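Local coordinates for protein-tyrosine-phosphatase (Shewanella sp., PDB 2Z72), which dephosphorylates protein phosphotyrosine in a cold-adapted bacterium, probably through a two-zinc centre of the calcineurin-like phosphoesterase kind, at residues I59-P64 with Q135-G140; D65-I70 with M142-M147; S238-D243 with L248-G253; G259-T264 with G285-E290; K299-D304 with E314-E319. One frame throughout, in Å; residues are numbered along the deposited sequence.

Contacts 2 and 5 lie between the two sheets of the fold. Contact 5 is fully buried and apolar, apart from a water that joins the segments. Contact 2 is partly buried and joins a tyrosine ring to a histidine and a methionine. Contact 1 is nearer the surface and is polar: an arginine at the end of helix 122-138 grips a glutamine. It touches contact 2 through M63 and A136, and strand 142-145 follows that helix. Contact 3, partly buried, lies farthest out, its centre about 21 Å from the chain centre, and sets ring faces against leucine and lysine. Contact 4, partly buried beside a zinc site, touches contact 5, where S288 and Q289 meet D304.

Contact 1. Residues I59-P64 with Q135-G140; sequences IKQIMP and QARDAG
Q61 OE1 is held by two nitrogens of one R137 guanidinium. R137 NH1 lies 2.8 Å from Q61 OE1. R137 NH2 lies 2.9 Å from the same Q61 OE1. Both bonds are bent, the NH1 one to 150°, because two N-H groups converge on a single atom. The oxygen sits in the guanidinium plane, end-on between the two nitrogens. The amide is turned by 57° against that plane. Both nitrogens reach the oxygen from the same face of the amide, with NH1 well above the carbonyl plane and NH2 less tilted. R137 spans the gap as an extended chain. Its CG is anti to the backbone N (chi1 -174°), which sends the arm from the helix toward the loop.

R137 belongs to the last turn of helix 122-138, the crossover helix of a beta-alpha-beta unit with parallel strands 108-111 and 142-145. A Schellman motif ends this helix at G140, and G140 N bonds to R137 O at 2.9 Å. R137 NE also forms a salt bridge with E58, just before the loop segment. With an alanine at R137, Q61 OE1 would probably lose both donors and E58 its charged mate, so that the glutamine arm could turn. M63 SD approaches R137 NH1 obliquely at 4.3 Å. I59 packs farther back along the same helix, on Y130, D133 and Q134.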
# COMPACT_ATOMS: atom_id res chain seq x y z
N ILE A 59 0.26 15.72 0.43
CA ILE A 59 0.23 14.32 0.78
C ILE A 59 1.60 13.65 0.76
O ILE A 59 1.70 12.50 1.13
CB ILE A 59 -0.75 13.51 -0.11
CG1 ILE A 59 -0.30 13.54 -1.57
CG2 ILE A 59 -2.13 14.04 0.05
CD1 ILE A 59 -1.13 12.67 -2.49
N LYS A 60 2.64 14.39 0.35
CA LYS A 60 3.99 13.89 0.49
C LYS A 60 4.60 14.25 1.86
O LYS A 60 5.75 13.87 2.13
CB LYS A 60 4.91 14.33 -0.64
CG LYS A 60 4.35 13.98 -2.02
CD LYS A 60 5.25 14.17 -3.22
CE LYS A 60 5.45 15.62 -3.48
NZ LYS A 60 6.25 15.91 -4.75
N GLN A 61 3.85 14.89 2.74
CA GLN A 61 4.30 15.10 4.12
C GLN A 61 4.31 13.77 4.86
O GLN A 61 3.38 12.98 4.76
CB GLN A 61 3.36 16.08 4.78
CG GLN A 61 3.36 17.47 4.23
CD GLN A 61 2.23 18.38 4.72
OE1 GLN A 61 1.32 17.91 5.44
NE2 GLN A 61 2.26 19.60 4.25
N ILE A 62 5.34 13.58 5.67
CA ILE A 62 5.44 12.36 6.49
C ILE A 62 4.48 12.50 7.65
O ILE A 62 4.51 13.49 8.38
CB ILE A 62 6.87 12.14 7.00
CG1 ILE A 62 7.88 11.97 5.85
CG2 ILE A 62 6.96 10.96 7.96
CD1 ILE A 62 9.33 12.11 6.23
N MET A 63 3.62 11.50 7.82
CA MET A 63 2.57 11.51 8.84
C MET A 63 2.94 10.61 9.99
O MET A 63 3.75 9.68 9.85
CB MET A 63 1.27 11.04 8.18
CG MET A 63 0.92 11.87 6.98
SD MET A 63 0.75 13.63 7.19
CE MET A 63 -0.67 13.77 8.21
N PRO A 64 2.27 10.81 11.12
CA PRO A 64 2.51 9.92 12.28
C PRO A 64 2.21 8.48 11.94
O PRO A 64 1.50 8.14 11.01
CB PRO A 64 1.51 10.42 13.34
CG PRO A 64 1.12 11.80 12.92
CD PRO A 64 1.32 11.91 11.43
N GLN A 135 -7.95 13.31 -1.31
CA GLN A 135 -9.35 13.47 -1.04
C GLN A 135 -9.72 13.11 0.41
O GLN A 135 -10.57 13.79 1.00
CB GLN A 135 -10.17 12.59 -2.00
CG GLN A 135 -10.09 13.07 -3.46
CD GLN A 135 -10.81 12.14 -4.39
OE1 GLN A 135 -11.07 10.98 -4.05
NE2 GLN A 135 -11.17 12.63 -5.58
N ALA A 136 -9.09 12.06 0.93
CA ALA A 136 -9.36 11.65 2.31
C ALA A 136 -8.94 12.80 3.25
O ALA A 136 -9.69 13.18 4.13
CB ALA A 136 -8.66 10.37 2.64
N ARG A 137 -7.76 13.35 3.02
CA ARG A 137 -7.31 14.47 3.84
C ARG A 137 -8.27 15.62 3.78
O ARG A 137 -8.60 16.22 4.80
CB ARG A 137 -5.87 14.87 3.42
CG ARG A 137 -5.25 15.92 4.29
CD ARG A 137 -3.78 16.11 4.05
NE ARG A 137 -3.25 17.28 4.73
CZ ARG A 137 -1.96 17.48 4.95
NH1 ARG A 137 -1.05 16.58 4.61
NH2 ARG A 137 -1.52 18.58 5.55
N ASP A 138 -8.74 15.97 2.58
CA ASP A 138 -9.69 17.08 2.44
C ASP A 138 -10.97 16.82 3.20
O ASP A 138 -11.62 17.79 3.62
CB ASP A 138 -10.03 17.31 0.97
CG ASP A 138 -8.83 17.93 0.23
OD1 ASP A 138 -8.89 17.84 -1.04
OD2 ASP A 138 -7.87 18.44 0.79
N ALA A 139 -11.40 15.59 3.36
CA ALA A 139 -12.59 15.20 4.12
C ALA A 139 -12.30 15.06 5.60
O ALA A 139 -13.26 14.75 6.34
CB ALA A 139 -13.08 13.89 3.53
N GLY A 140 -11.08 15.25 6.06
CA GLY A 140 -10.84 14.99 7.47
C GLY A 140 -10.53 13.56 7.87
O GLY A 140 -10.44 13.27 9.04

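Contact 2. Residues D65-I70 with M142-M147; sequences DTYLGI and MVHLLM
The Y67 ring receives H144 on one face and M142 obliquely. This is a meeting of two sheets in the beta sandwich of the calcineurin-like phosphoesterase fold. Strand 66-67 is an outermost strand of one sheet, and strand 142-145 belongs to the other. H144 comes edge-on. Its CE1 stands 3.4 Å from Y67 CE2 and 3.5 Å from Y67 CZ. The pair is an offset edge-to-face stack, with ring planes 68° apart and ring centroids separated by 4.8 Å. M142, in the conformer described, makes a Met-aromatic contact. Its SD is 4.4 Å from the centroid of the Y67 ring, 48° off the ring normal. M142 CE bends round to Y67 OH at 3.4 Å. Y67 itself carries CG beside its backbone N (chi1 -60°), and this aims the ring at strand 142-145 from the opposite direction to M142.

The next shell fixes these groups. The backbone of Y67 bonds to K199 of strand 197-200 and to N201 just after it. The backbone of M142 bonds to G107 and M109. M63 packs on the methionine, and I198 and I200 pack on H144. The polar end of Y67 is held as well, since its OH is hydrogen-bonded to P64 O. On the histidine, NE2 is the atom that bonds to H108 ND1, while CE1 is left to meet the tyrosine face.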
# COMPACT_ATOMS: atom_id res chain seq x y z
N ASP A 65 2.79 7.61 12.78
CA ASP A 65 2.57 6.17 12.67
C ASP A 65 1.63 5.64 13.77
O ASP A 65 1.46 4.41 13.79
CB ASP A 65 3.88 5.40 12.61
CG ASP A 65 4.78 5.57 13.81
OD1 ASP A 65 6.01 5.49 13.63
OD2 ASP A 65 4.21 5.79 14.92
N THR A 66 1.11 6.49 14.64
CA THR A 66 0.29 6.08 15.76
C THR A 66 -0.86 7.03 15.88
O THR A 66 -0.63 8.25 15.78
CB THR A 66 1.14 6.05 17.05
OG1 THR A 66 2.18 5.09 16.89
CG2 THR A 66 0.31 5.73 18.25
N TYR A 67 -2.08 6.52 16.07
CA TYR A 67 -3.29 7.28 16.07
C TYR A 67 -4.26 6.76 17.16
O TYR A 67 -4.36 5.53 17.37
CB TYR A 67 -4.08 7.20 14.71
CG TYR A 67 -3.21 7.73 13.61
CD1 TYR A 67 -3.37 9.05 13.21
CD2 TYR A 67 -2.21 6.97 12.98
CE1 TYR A 67 -2.59 9.60 12.22
CE2 TYR A 67 -1.40 7.53 12.04
CZ TYR A 67 -1.60 8.85 11.63
OH TYR A 67 -0.81 9.45 10.68
N LEU A 68 -4.92 7.67 17.81
CA LEU A 68 -5.91 7.37 18.83
C LEU A 68 -7.27 7.89 18.40
O LEU A 68 -7.37 8.92 17.73
CB LEU A 68 -5.63 8.18 20.08
CG LEU A 68 -4.37 8.13 20.92
CD1 LEU A 68 -4.38 9.11 22.12
CD2 LEU A 68 -4.28 6.69 21.35
N GLY A 69 -8.31 7.23 18.88
CA GLY A 69 -9.65 7.75 18.75
C GLY A 69 -10.25 7.80 17.38
O GLY A 69 -11.10 8.64 17.08
N ILE A 70 -9.83 6.89 16.51
CA ILE A 70 -10.33 6.86 15.12
C ILE A 70 -11.58 5.99 15.05
O ILE A 70 -11.55 4.77 15.29
CB ILE A 70 -9.22 6.40 14.16
CG1 ILE A 70 -7.94 7.24 14.29
CG2 ILE A 70 -9.75 6.41 12.74
CD1 ILE A 70 -8.10 8.73 14.22
N MET A 142 -8.16 9.88 6.38
CA MET A 142 -6.79 9.60 5.99
C MET A 142 -6.72 8.33 5.18
O MET A 142 -7.41 7.35 5.50
CB MET A 142 -5.83 9.40 7.17
CG MET A 142 -5.55 10.62 8.01
SD MET A 142 -4.28 10.37 9.26
CE MET A 142 -2.81 10.63 8.23
N VAL A 143 -5.79 8.31 4.19
CA VAL A 143 -5.31 7.06 3.65
C VAL A 143 -3.89 6.85 4.17
O VAL A 143 -3.02 7.72 4.05
CB VAL A 143 -5.24 7.13 2.09
CG1 VAL A 143 -4.51 5.94 1.52
CG2 VAL A 143 -6.63 7.30 1.51
N HIS A 144 -3.68 5.69 4.76
CA HIS A 144 -2.39 5.20 5.17
C HIS A 144 -1.97 4.16 4.14
O HIS A 144 -2.42 3.02 4.16
CB HIS A 144 -2.44 4.52 6.54
CG HIS A 144 -3.00 5.39 7.60
ND1 HIS A 144 -2.23 6.28 8.35
CD2 HIS A 144 -4.28 5.48 8.07
CE1 HIS A 144 -3.05 6.83 9.18
NE2 HIS A 144 -4.32 6.41 9.05
N LEU A 145 -1.09 4.58 3.20
CA LEU A 145 -0.52 3.61 2.28
C LEU A 145 0.78 3.13 2.91
O LEU A 145 1.70 3.94 3.08
CB LEU A 145 -0.19 4.24 0.94
CG LEU A 145 0.53 3.32 -0.05
CD1 LEU A 145 -0.23 2.01 -0.29
CD2 LEU A 145 0.77 4.06 -1.34
N LEU A 146 0.84 1.87 3.30
CA LEU A 146 2.03 1.32 3.89
C LEU A 146 2.88 0.67 2.82
O LEU A 146 2.39 0.12 1.82
CB LEU A 146 1.77 0.28 4.98
CG LEU A 146 0.78 0.72 6.05
CD1 LEU A 146 0.65 -0.37 7.11
CD2 LEU A 146 1.18 2.05 6.68
N MET A 147 4.20 0.71 3.02
CA MET A 147 5.13 -0.00 2.15
C MET A 147 5.11 -1.50 2.37
O MET A 147 5.24 -1.98 3.49
CB MET A 147 6.55 0.45 2.41
CG MET A 147 6.84 1.91 2.14
SD MET A 147 7.01 2.29 0.36
CE MET A 147 8.65 1.76 0.04

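Contact 3. Residues S238-D243 with L248-G253; sequences SLKADD and LFFGNG
K240 brings a charge to this contact and makes a cation-pi pair with F250. K240 NZ stands 3.8 Å from the centroid of the F250 ring, 15° off the ring normal. The bend at chi2 (-79°) turns the otherwise extended lysine chain across the ring face.

CH-pi contacts come next. K240 CE sits above the centre of the F250 ring, 3.6 Å from its centroid. L239 CD2 covers a face of the F249 ring at 4.0 Å from its centroid, set toward the rim.

The contact joins two short consecutive helices, 236-241 and the end of 243-249. D242 links them as the N-cap of the second, with its OD2 bonded to L245 N. The second helix ends at F249. F250 then opens a type I beta turn, with G253 N bonded to F250 O at 3.0 Å.

Apolar packing accounts for the rest. L239 CB meets the edge of the F250 ring, 3.8 Å from F250 CE1. Within its own segment, F249 CB backs the face of the F250 ring opposite the lysine. The F249 ring also meets Y228 of helix 221-231, and L239 touches N231 there.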
# COMPACT_ATOMS: atom_id res chain seq x y z
N SER A 238 24.64 -3.06 1.35
CA SER A 238 24.56 -2.30 2.60
C SER A 238 23.42 -2.81 3.49
O SER A 238 23.59 -2.87 4.71
CB SER A 238 24.33 -0.79 2.38
OG SER A 238 25.45 -0.22 1.66
N LEU A 239 22.28 -3.13 2.85
CA LEU A 239 21.13 -3.60 3.63
C LEU A 239 21.47 -4.90 4.34
O LEU A 239 21.13 -5.15 5.46
CB LEU A 239 19.90 -3.78 2.73
CG LEU A 239 19.27 -2.52 2.18
CD1 LEU A 239 18.10 -2.79 1.28
CD2 LEU A 239 18.78 -1.58 3.28
N LYS A 240 22.17 -5.79 3.62
CA LYS A 240 22.54 -7.08 4.12
C LYS A 240 23.60 -6.95 5.20
O LYS A 240 23.60 -7.72 6.16
CB LYS A 240 23.04 -8.01 3.01
CG LYS A 240 21.95 -8.45 2.03
CD LYS A 240 21.10 -9.57 2.62
CE LYS A 240 20.01 -10.00 1.62
NZ LYS A 240 19.19 -11.14 2.10
N ALA A 241 24.51 -6.00 5.10
CA ALA A 241 25.63 -5.94 6.02
C ALA A 241 25.27 -5.29 7.32
O ALA A 241 25.93 -5.57 8.33
CB ALA A 241 26.81 -5.16 5.42
N ASP A 242 24.24 -4.44 7.31
CA ASP A 242 23.79 -3.80 8.58
C ASP A 242 22.83 -4.76 9.28
O ASP A 242 21.79 -5.09 8.70
CB ASP A 242 23.20 -2.42 8.30
CG ASP A 242 22.84 -1.70 9.59
OD1 ASP A 242 23.63 -0.90 10.07
OD2 ASP A 242 21.79 -1.99 10.18
N ASP A 243 23.15 -5.24 10.48
CA ASP A 243 22.31 -6.24 11.13
C ASP A 243 20.87 -5.82 11.23
O ASP A 243 19.95 -6.60 11.00
CB ASP A 243 23.00 -6.40 12.49
CG ASP A 243 22.33 -7.24 13.53
OD1 ASP A 243 21.75 -8.26 13.07
OD2 ASP A 243 22.36 -6.93 14.73
N LEU A 248 15.09 -5.71 9.10
CA LEU A 248 13.95 -4.94 8.66
C LEU A 248 13.55 -5.24 7.23
O LEU A 248 12.35 -5.21 6.90
CB LEU A 248 14.19 -3.43 8.87
CG LEU A 248 14.20 -2.94 10.32
CD1 LEU A 248 14.65 -1.47 10.36
CD2 LEU A 248 12.82 -3.13 10.91
N PHE A 249 14.54 -5.44 6.36
CA PHE A 249 14.24 -5.56 4.94
C PHE A 249 14.06 -6.96 4.44
O PHE A 249 13.53 -7.13 3.31
CB PHE A 249 15.34 -4.87 4.10
CG PHE A 249 15.12 -3.37 4.01
CD1 PHE A 249 15.48 -2.49 4.99
CD2 PHE A 249 14.50 -2.84 2.89
CE1 PHE A 249 15.26 -1.11 4.90
CE2 PHE A 249 14.31 -1.48 2.79
CZ PHE A 249 14.66 -0.63 3.79
N PHE A 250 14.44 -7.98 5.18
CA PHE A 250 14.41 -9.33 4.62
C PHE A 250 13.52 -10.28 5.37
O PHE A 250 12.50 -9.89 5.95
CB PHE A 250 15.89 -9.78 4.41
CG PHE A 250 16.57 -8.82 3.45
CD1 PHE A 250 17.67 -8.10 3.93
CD2 PHE A 250 16.12 -8.59 2.17
CE1 PHE A 250 18.30 -7.19 3.09
CE2 PHE A 250 16.75 -7.69 1.30
CZ PHE A 250 17.83 -6.97 1.82
N GLY A 251 13.73 -11.59 5.32
CA GLY A 251 12.71 -12.59 5.51
C GLY A 251 11.97 -12.69 6.79
O GLY A 251 10.81 -13.16 6.85
N ASN A 252 12.61 -12.25 7.90
CA ASN A 252 11.93 -12.35 9.19
C ASN A 252 11.33 -11.02 9.63
O ASN A 252 10.80 -10.89 10.75
CB ASN A 252 12.92 -12.79 10.30
CG ASN A 252 12.21 -13.44 11.49
OD1 ASN A 252 11.24 -14.18 11.46
ND2 ASN A 252 12.71 -13.15 12.70
N GLY A 253 11.45 -9.99 8.78
CA GLY A 253 11.09 -8.64 9.15
C GLY A 253 9.67 -8.27 8.77
O GLY A 253 8.88 -9.09 8.24

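Contact 4. Residues G259-T264 with G285-E290; sequences GYFSET and GHTSQE. With ZN (zinc ion), chain C.
F261 lays one ring face against T287, next to the zinc ligand H286. G285 and H286 are consistent with the Gly-His motif that supplies a metal-binding histidine in calcineurin-like phosphoesterases. T287 CB lies over the F261 ring, 3.8 Å from its centroid and displaced toward the rim, in a CH-pi contact. The two side chains run past each other in opposite directions. T287 CG2 reaches F261 CG at 3.7 Å. T287 OG1 is set beside the backbone N (chi1 -52°) and bonds to R258. The Q289 chain bends at chi2 and brings its flat end to the ring, with the planes nearly parallel, 11° apart. The ring also touches V284 and A302 of the neighbouring strands.

A serine in place of F261 would probably open a gap beside the zinc-binding loop and leave the T287 methine and methyl without the ring face they pack on.

The H286 ring turns to the metal, and its ND1 binds zinc at 2.1 Å. D114, N149 and H207 complete the protein ligands of this zinc. The H286 backbone N bonds to D78, a ligand of the second zinc, so the loop is tied to both metals. Water 1 binds the zinc at 2.0 Å and donates a hydrogen bond to H286 O at 3.1 Å.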
# COMPACT_ATOMS: atom_id res chain seq x y z
N GLY A 259 5.19 -15.78 9.52
CA GLY A 259 5.06 -16.68 10.66
C GLY A 259 3.63 -16.80 11.13
O GLY A 259 3.25 -17.86 11.68
N TYR A 260 2.79 -15.76 11.02
CA TYR A 260 1.40 -15.87 11.54
C TYR A 260 0.61 -16.94 10.77
O TYR A 260 -0.40 -17.41 11.28
CB TYR A 260 0.65 -14.54 11.48
CG TYR A 260 1.29 -13.42 12.25
CD1 TYR A 260 2.19 -13.67 13.30
CD2 TYR A 260 1.00 -12.12 11.97
CE1 TYR A 260 2.76 -12.61 14.00
CE2 TYR A 260 1.56 -11.07 12.68
CZ TYR A 260 2.45 -11.30 13.68
OH TYR A 260 3.00 -10.24 14.35
N PHE A 261 1.08 -17.31 9.59
CA PHE A 261 0.44 -18.28 8.72
C PHE A 261 1.07 -19.64 8.75
O PHE A 261 0.67 -20.55 8.01
CB PHE A 261 0.41 -17.72 7.28
CG PHE A 261 -0.36 -16.43 7.22
CD1 PHE A 261 0.32 -15.21 7.32
CD2 PHE A 261 -1.72 -16.43 7.10
CE1 PHE A 261 -0.42 -14.05 7.32
CE2 PHE A 261 -2.42 -15.27 7.06
CZ PHE A 261 -1.77 -14.06 7.18
N SER A 262 2.06 -19.82 9.59
CA SER A 262 2.75 -21.06 9.83
C SER A 262 1.89 -21.95 10.71
O SER A 262 1.31 -21.53 11.70
CB SER A 262 4.13 -20.84 10.44
OG SER A 262 4.74 -22.07 10.79
N GLU A 263 1.80 -23.23 10.35
CA GLU A 263 1.02 -24.14 11.13
C GLU A 263 1.62 -24.39 12.53
O GLU A 263 0.93 -24.93 13.38
CB GLU A 263 0.92 -25.55 10.49
CG GLU A 263 -0.43 -25.87 9.94
CD GLU A 263 -0.76 -27.30 9.54
OE1 GLU A 263 -1.78 -27.78 10.08
OE2 GLU A 263 -0.03 -27.82 8.71
N THR A 264 2.84 -24.03 12.82
CA THR A 264 3.40 -24.17 14.15
C THR A 264 3.38 -22.95 15.03
O THR A 264 3.70 -23.02 16.22
CB THR A 264 4.90 -24.57 14.06
OG1 THR A 264 5.62 -23.72 13.19
CG2 THR A 264 4.90 -25.96 13.44
N GLY A 285 -1.18 -8.18 5.46
CA GLY A 285 -1.40 -8.64 4.08
C GLY A 285 -0.43 -9.75 3.75
O GLY A 285 -0.24 -10.68 4.59
N HIS A 286 0.21 -9.68 2.58
CA HIS A 286 1.36 -10.40 2.09
C HIS A 286 1.14 -11.86 1.77
O HIS A 286 1.67 -12.33 0.76
CB HIS A 286 2.55 -10.25 3.06
CG HIS A 286 3.85 -10.83 2.64
ND1 HIS A 286 4.56 -10.51 1.52
CD2 HIS A 286 4.63 -11.73 3.30
CE1 HIS A 286 5.66 -11.22 1.54
NE2 HIS A 286 5.77 -11.99 2.61
N THR A 287 0.49 -12.59 2.64
CA THR A 287 0.20 -14.01 2.51
C THR A 287 -1.26 -14.17 2.09
O THR A 287 -2.17 -13.96 2.89
CB THR A 287 0.54 -14.75 3.82
OG1 THR A 287 1.86 -14.44 4.23
CG2 THR A 287 0.43 -16.27 3.58
N SER A 288 -1.44 -14.55 0.80
CA SER A 288 -2.74 -14.40 0.18
C SER A 288 -3.73 -15.46 0.69
O SER A 288 -3.42 -16.65 0.72
CB SER A 288 -2.64 -14.51 -1.32
OG SER A 288 -1.63 -13.61 -1.80
N GLN A 289 -4.91 -15.00 0.99
CA GLN A 289 -6.05 -15.81 1.43
C GLN A 289 -7.22 -15.73 0.45
O GLN A 289 -7.28 -14.85 -0.41
CB GLN A 289 -6.54 -15.32 2.80
CG GLN A 289 -5.45 -15.26 3.84
CD GLN A 289 -4.71 -16.55 4.03
OE1 GLN A 289 -3.45 -16.60 4.06
NE2 GLN A 289 -5.47 -17.58 4.17
N GLU A 290 -8.17 -16.64 0.57
CA GLU A 290 -9.33 -16.65 -0.32
C GLU A 290 -10.33 -15.57 0.02
O GLU A 290 -11.24 -15.30 -0.77
CB GLU A 290 -10.02 -18.03 -0.23
CG GLU A 290 -9.11 -19.16 -0.70
CD GLU A 290 -9.78 -20.52 -0.67
OE1 GLU A 290 -9.09 -21.56 -0.77
OE2 GLU A 290 -11.02 -20.63 -0.57
ZN ZN C . 3.99 -9.09 0.04
O HOH W 1 2.98 -10.31 -1.12

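Contact 5. Residues K299-D304 with E314-E319; sequences KVIAVD and ELLLLE
L316 faces both I301 and V303 and has more surface buried here than either. Its CD2 meets I301 CG2 at 3.8 Å. Its CB meets V303 CG1, also at 3.8 Å. Both partners cross the leucine at about a right angle. In L316, CG is anti to the backbone N (chi1 171°), which carries the methyl end toward I301. CB, set by the backbone, already lies against V303. The valine places CG1 beside its own backbone N, the branch that faces the leucine. I301, in the conformer described, also packs on L323.

No hydrogen bond links the two segments directly. A water lies within hydrogen-bonding distance of both, 2.7 Å from V303 O and 2.7 Å from E314 O. The E314 carboxylate turns to R325 and V292. On the far side of the strand A302 packs on F261 and Q289.

Strand 300-302 pairs with strand 281-284 in one mixed sheet. Strand 315-319 pairs with strands 72-76 and 322-326 in the other. The three side chains thus fill the space between sheets, the apolar interior typical of the beta sandwich in calcineurin-like phosphoesterases.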
# COMPACT_ATOMS: atom_id res chain seq x y z
N LYS A 299 -7.29 -12.55 16.60
CA LYS A 299 -6.15 -11.72 16.99
C LYS A 299 -5.28 -11.30 15.80
O LYS A 299 -4.63 -10.26 15.89
CB LYS A 299 -5.28 -12.52 18.00
CG LYS A 299 -6.04 -12.73 19.30
CD LYS A 299 -5.27 -13.60 20.26
CE LYS A 299 -6.10 -13.97 21.45
NZ LYS A 299 -5.38 -14.89 22.39
N VAL A 300 -5.29 -12.09 14.73
CA VAL A 300 -4.68 -11.71 13.46
C VAL A 300 -5.81 -11.65 12.44
O VAL A 300 -6.60 -12.59 12.34
CB VAL A 300 -3.59 -12.69 12.99
CG1 VAL A 300 -3.20 -12.41 11.53
CG2 VAL A 300 -2.32 -12.64 13.83
N ILE A 301 -5.86 -10.56 11.69
CA ILE A 301 -6.78 -10.52 10.54
C ILE A 301 -5.93 -10.39 9.29
O ILE A 301 -5.15 -9.48 9.14
CB ILE A 301 -7.82 -9.40 10.60
CG1 ILE A 301 -8.49 -9.26 11.98
CG2 ILE A 301 -8.85 -9.62 9.50
CD1 ILE A 301 -9.37 -10.43 12.38
N ALA A 302 -6.16 -11.39 8.39
CA ALA A 302 -5.50 -11.44 7.10
C ALA A 302 -6.32 -10.66 6.10
O ALA A 302 -7.51 -10.94 5.88
CB ALA A 302 -5.38 -12.90 6.65
N VAL A 303 -5.72 -9.64 5.47
CA VAL A 303 -6.42 -8.80 4.52
C VAL A 303 -5.78 -8.82 3.13
O VAL A 303 -6.17 -7.99 2.31
CB VAL A 303 -6.59 -7.36 5.06
CG1 VAL A 303 -7.42 -7.36 6.35
CG2 VAL A 303 -5.27 -6.63 5.28
N ASP A 304 -4.93 -9.79 2.86
CA ASP A 304 -4.62 -10.11 1.46
C ASP A 304 -5.69 -11.10 1.05
O ASP A 304 -5.61 -12.28 1.45
CB ASP A 304 -3.22 -10.61 1.28
CG ASP A 304 -2.89 -10.98 -0.16
OD1 ASP A 304 -1.70 -11.26 -0.40
OD2 ASP A 304 -3.83 -10.98 -1.01
N GLU A 314 -11.91 -8.31 -1.01
CA GLU A 314 -12.56 -8.04 0.18
C GLU A 314 -11.76 -7.06 1.02
O GLU A 314 -10.55 -6.84 0.83
CB GLU A 314 -12.80 -9.32 1.03
CG GLU A 314 -13.57 -10.36 0.20
CD GLU A 314 -14.09 -11.52 1.06
OE1 GLU A 314 -14.85 -12.35 0.49
OE2 GLU A 314 -13.67 -11.65 2.24
N LEU A 315 -12.47 -6.47 1.97
CA LEU A 315 -11.84 -5.56 2.94
C LEU A 315 -12.30 -5.90 4.33
O LEU A 315 -13.25 -6.67 4.57
CB LEU A 315 -12.10 -4.12 2.53
CG LEU A 315 -13.54 -3.66 2.30
CD1 LEU A 315 -14.31 -3.44 3.59
CD2 LEU A 315 -13.52 -2.36 1.48
N LEU A 316 -11.63 -5.27 5.30
CA LEU A 316 -11.95 -5.32 6.70
C LEU A 316 -12.42 -3.95 7.15
O LEU A 316 -11.76 -2.95 6.85
CB LEU A 316 -10.70 -5.73 7.50
CG LEU A 316 -10.80 -5.64 9.02
CD1 LEU A 316 -11.80 -6.68 9.55
CD2 LEU A 316 -9.44 -5.83 9.64
N LEU A 317 -13.52 -3.91 7.86
CA LEU A 317 -14.06 -2.71 8.45
C LEU A 317 -13.97 -2.85 9.96
O LEU A 317 -14.42 -3.86 10.51
CB LEU A 317 -15.48 -2.48 8.02
CG LEU A 317 -16.26 -1.32 8.61
CD1 LEU A 317 -15.65 0.01 8.31
CD2 LEU A 317 -17.73 -1.43 8.07
N LEU A 318 -13.40 -1.82 10.60
CA LEU A 318 -13.32 -1.77 12.09
C LEU A 318 -14.07 -0.56 12.55
O LEU A 318 -13.67 0.61 12.31
CB LEU A 318 -11.85 -1.68 12.54
CG LEU A 318 -10.91 -2.75 11.96
CD1 LEU A 318 -10.22 -2.34 10.68
CD2 LEU A 318 -9.83 -3.14 12.95
N GLU A 319 -15.20 -0.76 13.22
CA GLU A 319 -16.09 0.30 13.59
C GLU A 319 -17.01 -0.19 14.72
O GLU A 319 -17.37 -1.38 14.65
CB GLU A 319 -16.96 0.68 12.38
CG GLU A 319 -17.81 1.89 12.52
CD GLU A 319 -18.51 2.35 11.24
OE1 GLU A 319 -18.93 3.54 11.25
OE2 GLU A 319 -18.63 1.52 10.30
O HOH W 2 -7.92 -7.21 0.39